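PDB 4IGV: kirola from Actinidia deliciosa, which is of uncertain biological role but acts as a kiwifruit allergen, and as a ripening-related relative of the PR-10 proteins probably binds small hydrophobic ligands in its central cavity. Local coordinates for residues A69-E74 with V83-V88. Sequence-based numbering, arbitrary orientation. Where two conformers were deposited one is given.
Sequences AKDIVE and VTFKIV
Residues 69-74 and 83-88 face each other in the antiparallel hairpin of strands 65-77 and 82-88, part of the strongly curved sheet of the Bet v 1 fold. I72 and K86 form the hydrogen-bonded pair, I72 N giving to K86 O at 2.9 Å and K86 N to I72 O at 2.8 Å. V88 N to K70 O extends the pairing nearly straight, whereas E74 N to T84 O is more bent (142°), where E74 leaves the extended conformation.

D71, V73, F85 and I87 share the concave face. V73 lays CG2 alongside the phenyl of F85, 4.0 Å from CE1, a branched and a flat apolar group suited to a buried lining. D71 is the polar exception: with CG beside its backbone N (chi1 -64°), its carboxylate lies along I87, OD1 3.6 Å from CG1, while OD2 reaches F85 CB, the carboxylate and ring planes 57° apart. OD2 also hydrogen-bonds an unidentified molecule, probably from the crystallisation liquor, which is consistent with this face lining the internal pocket known in Bet v 1 relatives.

On the other face, in the conformer given, I72 CG2 packs on K86 CB at 3.6 Å; the extended lysine lends its methylenes to this patch and carries its amine onward. E74 OE1 rests against the same CB; the opposite charges, with OE1 5.0 Å from K86 NZ, may attract weakly but form no salt bridge.

Strand 55-62 borders the hairpin beside 65-77, while strand 96-107 flanks 82-88, where I100 meets E74, T84 and K86; L28, from a loop, touches F85.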
ATOM      1  N   ALA A  69       4.908   9.233   5.205  1.00 16.93           N
ATOM      2  CA  ALA A  69       5.604   7.969   5.496  1.00 17.22           C
ATOM      3  C   ALA A  69       6.764   7.858   4.540  1.00 16.31           C
ATOM      4  O   ALA A  69       6.677   8.263   3.373  1.00 17.63           O
ATOM      5  CB  ALA A  69       4.702   6.806   5.300  1.00 16.94           C
ATOM      6  N   LYS A  70       7.854   7.296   5.017  1.00 15.08           N
ATOM      7  CA  LYS A  70       8.942   6.898   4.151  1.00 14.33           C
ATOM      8  C   LYS A  70       9.037   5.394   4.257  1.00 13.98           C
ATOM      9  O   LYS A  70       9.126   4.820   5.355  1.00 15.73           O
ATOM     10  CB  LYS A  70      10.267   7.530   4.604  1.00 17.14           C
ATOM     11  CG  LYS A  70      11.392   7.273   3.713  1.00 18.46           C
ATOM     12  CD  LYS A  70      12.686   7.976   4.137  1.00 23.13           C
ATOM     13  CE  LYS A  70      13.217   7.450   5.399  1.00 31.70           C
ATOM     14  NZ  LYS A  70      14.578   8.055   5.628  1.00 34.50           N
ATOM     15  N   ASP A  71       9.039   4.739   3.106  1.00 13.82           N
ATOM     16  CA  ASP A  71       9.035   3.282   3.022  1.00 15.04           C
ATOM     17  C   ASP A  71      10.194   2.768   2.207  1.00 15.47           C
ATOM     18  O   ASP A  71      10.667   3.475   1.293  1.00 15.49           O
ATOM     19  CB  ASP A  71       7.808   2.729   2.293  1.00 14.32           C
ATOM     20  CG  ASP A  71       6.496   2.983   2.964  1.00 18.70           C
ATOM     21  OD1 ASP A  71       6.395   3.763   3.925  1.00 18.31           O
ATOM     22  OD2 ASP A  71       5.488   2.390   2.450  1.00 19.60           O
ATOM     23  N   ILE A  72      10.654   1.554   2.538  0.50 13.50           N
ATOM     24  CA  ILE A  72      11.564   0.787   1.697  0.50 13.25           C
ATOM     25  C   ILE A  72      10.797  -0.355   1.053  0.50 12.15           C
ATOM     26  O   ILE A  72       9.916  -0.955   1.659  0.50 12.32           O
ATOM     27  CB  ILE A  72      12.848   0.269   2.468  0.50 15.38           C
ATOM     28  CG1 ILE A  72      13.803  -0.494   1.542  0.50 15.63           C
ATOM     29  CG2 ILE A  72      12.494  -0.586   3.669  0.50 14.82           C
ATOM     30  CD1 ILE A  72      15.233  -0.623   2.110  0.50 19.84           C
ATOM     31  N   VAL A  73      11.113  -0.641  -0.203  1.00 13.32           N
ATOM     32  CA  VAL A  73      10.565  -1.835  -0.853  1.00 12.91           C
ATOM     33  C   VAL A  73      11.446  -2.992  -0.392  1.00 13.25           C
ATOM     34  O   VAL A  73      12.613  -3.118  -0.799  1.00 15.54           O
ATOM     35  CB  VAL A  73      10.555  -1.715  -2.338  1.00 13.36           C
ATOM     36  CG1 VAL A  73      10.083  -3.073  -2.948  1.00 15.13           C
ATOM     37  CG2 VAL A  73       9.602  -0.591  -2.800  1.00 16.02           C
ATOM     38  N   GLU A  74      10.943  -3.812   0.517  1.00 12.66           N
ATOM     39  CA  GLU A  74      11.699  -4.892   1.149  1.00 15.16           C
ATOM     40  C   GLU A  74      11.733  -6.130   0.275  1.00 12.57           C
ATOM     41  O   GLU A  74      12.643  -6.939   0.451  1.00 13.73           O
ATOM     42  CB  GLU A  74      11.017  -5.201   2.506  1.00 19.31           C
ATOM     43  CG  GLU A  74      11.171  -6.441   3.242  1.00 27.03           C
ATOM     44  CD  GLU A  74      10.546  -6.277   4.662  1.00 29.88           C
ATOM     45  OE1 GLU A  74      10.857  -5.285   5.358  1.00 35.45           O
ATOM     46  OE2 GLU A  74       9.874  -7.195   5.091  1.00 30.23           O
ATOM     47  N   VAL A  83       4.464  -7.201  -3.768  0.70 11.46           N
ATOM     48  CA  VAL A  83       5.447  -6.182  -3.377  0.70 10.39           C
ATOM     49  C   VAL A  83       5.230  -5.892  -1.907  0.70 11.45           C
ATOM     50  O   VAL A  83       4.088  -5.824  -1.429  0.70 11.40           O
ATOM     51  CB  VAL A  83       5.421  -4.964  -4.294  0.70 11.10           C
ATOM     52  CG1 VAL A  83       4.029  -4.361  -4.368  0.70 12.25           C
ATOM     53  CG2 VAL A  83       6.509  -3.907  -3.840  0.70 12.63           C
ATOM     54  N   THR A  84       6.334  -5.838  -1.162  1.00 10.71           N
ATOM     55  CA  THR A  84       6.330  -5.607   0.267  1.00 12.09           C
ATOM     56  C   THR A  84       7.015  -4.278   0.598  1.00 11.92           C
ATOM     57  O   THR A  84       8.170  -4.051   0.234  1.00 12.79           O
ATOM     58  CB  THR A  84       7.046  -6.717   1.034  1.00 12.56           C
ATOM     59  OG1 THR A  84       6.420  -7.975   0.732  1.00 14.75           O
ATOM     60  CG2 THR A  84       7.034  -6.483   2.536  1.00 15.02           C
ATOM     61  N   PHE A  85       6.265  -3.422   1.287  1.00 12.35           N
ATOM     62  CA  PHE A  85       6.713  -2.099   1.727  1.00 12.42           C
ATOM     63  C   PHE A  85       6.925  -2.104   3.236  1.00 12.84           C
ATOM     64  O   PHE A  85       6.073  -2.570   4.002  1.00 14.19           O
ATOM     65  CB  PHE A  85       5.646  -1.086   1.427  1.00 12.44           C
ATOM     66  CG  PHE A  85       5.314  -0.936  -0.033  1.00 12.51           C
ATOM     67  CD1 PHE A  85       6.033  -0.082  -0.849  1.00 13.72           C
ATOM     68  CD2 PHE A  85       4.285  -1.649  -0.578  1.00 15.22           C
ATOM     69  CE1 PHE A  85       5.709   0.033  -2.238  1.00 15.51           C
ATOM     70  CE2 PHE A  85       3.944  -1.540  -1.949  1.00 16.01           C
ATOM     71  CZ  PHE A  85       4.666  -0.703  -2.768  1.00 15.40           C
ATOM     72  N   LYS A  86       8.110  -1.697   3.679  1.00 13.16           N
ATOM     73  CA  LYS A  86       8.410  -1.525   5.101  1.00 13.49           C
ATOM     74  C   LYS A  86       8.354  -0.031   5.429  1.00 14.19           C
ATOM     75  O   LYS A  86       9.099   0.724   4.840  1.00 14.85           O
ATOM     76  CB  LYS A  86       9.786  -2.097   5.472  1.00 15.11           C
ATOM     77  CG  LYS A  86      10.208  -1.775   6.891  1.00 18.52           C
ATOM     78  CD  LYS A  86      11.596  -2.361   7.167  1.00 25.89           C
ATOM     79  CE  LYS A  86      12.124  -1.896   8.463  1.00 32.29           C
ATOM     80  NZ  LYS A  86      13.510  -2.443   8.538  1.00 35.97           N
ATOM     81  N   ILE A  87       7.539   0.371   6.382  1.00 14.63           N
ATOM     82  CA  ILE A  87       7.474   1.762   6.806  1.00 15.87           C
ATOM     83  C   ILE A  87       8.607   2.035   7.755  1.00 17.41           C
ATOM     84  O   ILE A  87       8.772   1.319   8.747  1.00 20.31           O
ATOM     85  CB  ILE A  87       6.104   2.131   7.453  1.00 17.17           C
ATOM     86  CG1 ILE A  87       4.947   1.742   6.526  1.00 19.01           C
ATOM     87  CG2 ILE A  87       6.119   3.654   7.854  1.00 20.77           C
ATOM     88  CD1 ILE A  87       3.539   1.902   7.123  1.00 24.17           C
ATOM     89  N   VAL A  88       9.434   3.026   7.453  1.00 17.09           N
ATOM     90  CA  VAL A  88      10.627   3.287   8.279  1.00 18.58           C
ATOM     91  C   VAL A  88      10.544   4.582   9.013  1.00 18.79           C
ATOM     92  O   VAL A  88      11.134   4.713  10.104  1.00 21.68           O
ATOM     93  CB  VAL A  88      11.923   3.172   7.501  1.00 20.17           C
ATOM     94  CG1 VAL A  88      12.062   1.692   6.976  1.00 21.14           C
ATOM     95  CG2 VAL A  88      12.084   4.156   6.404  1.00 20.46           C
TER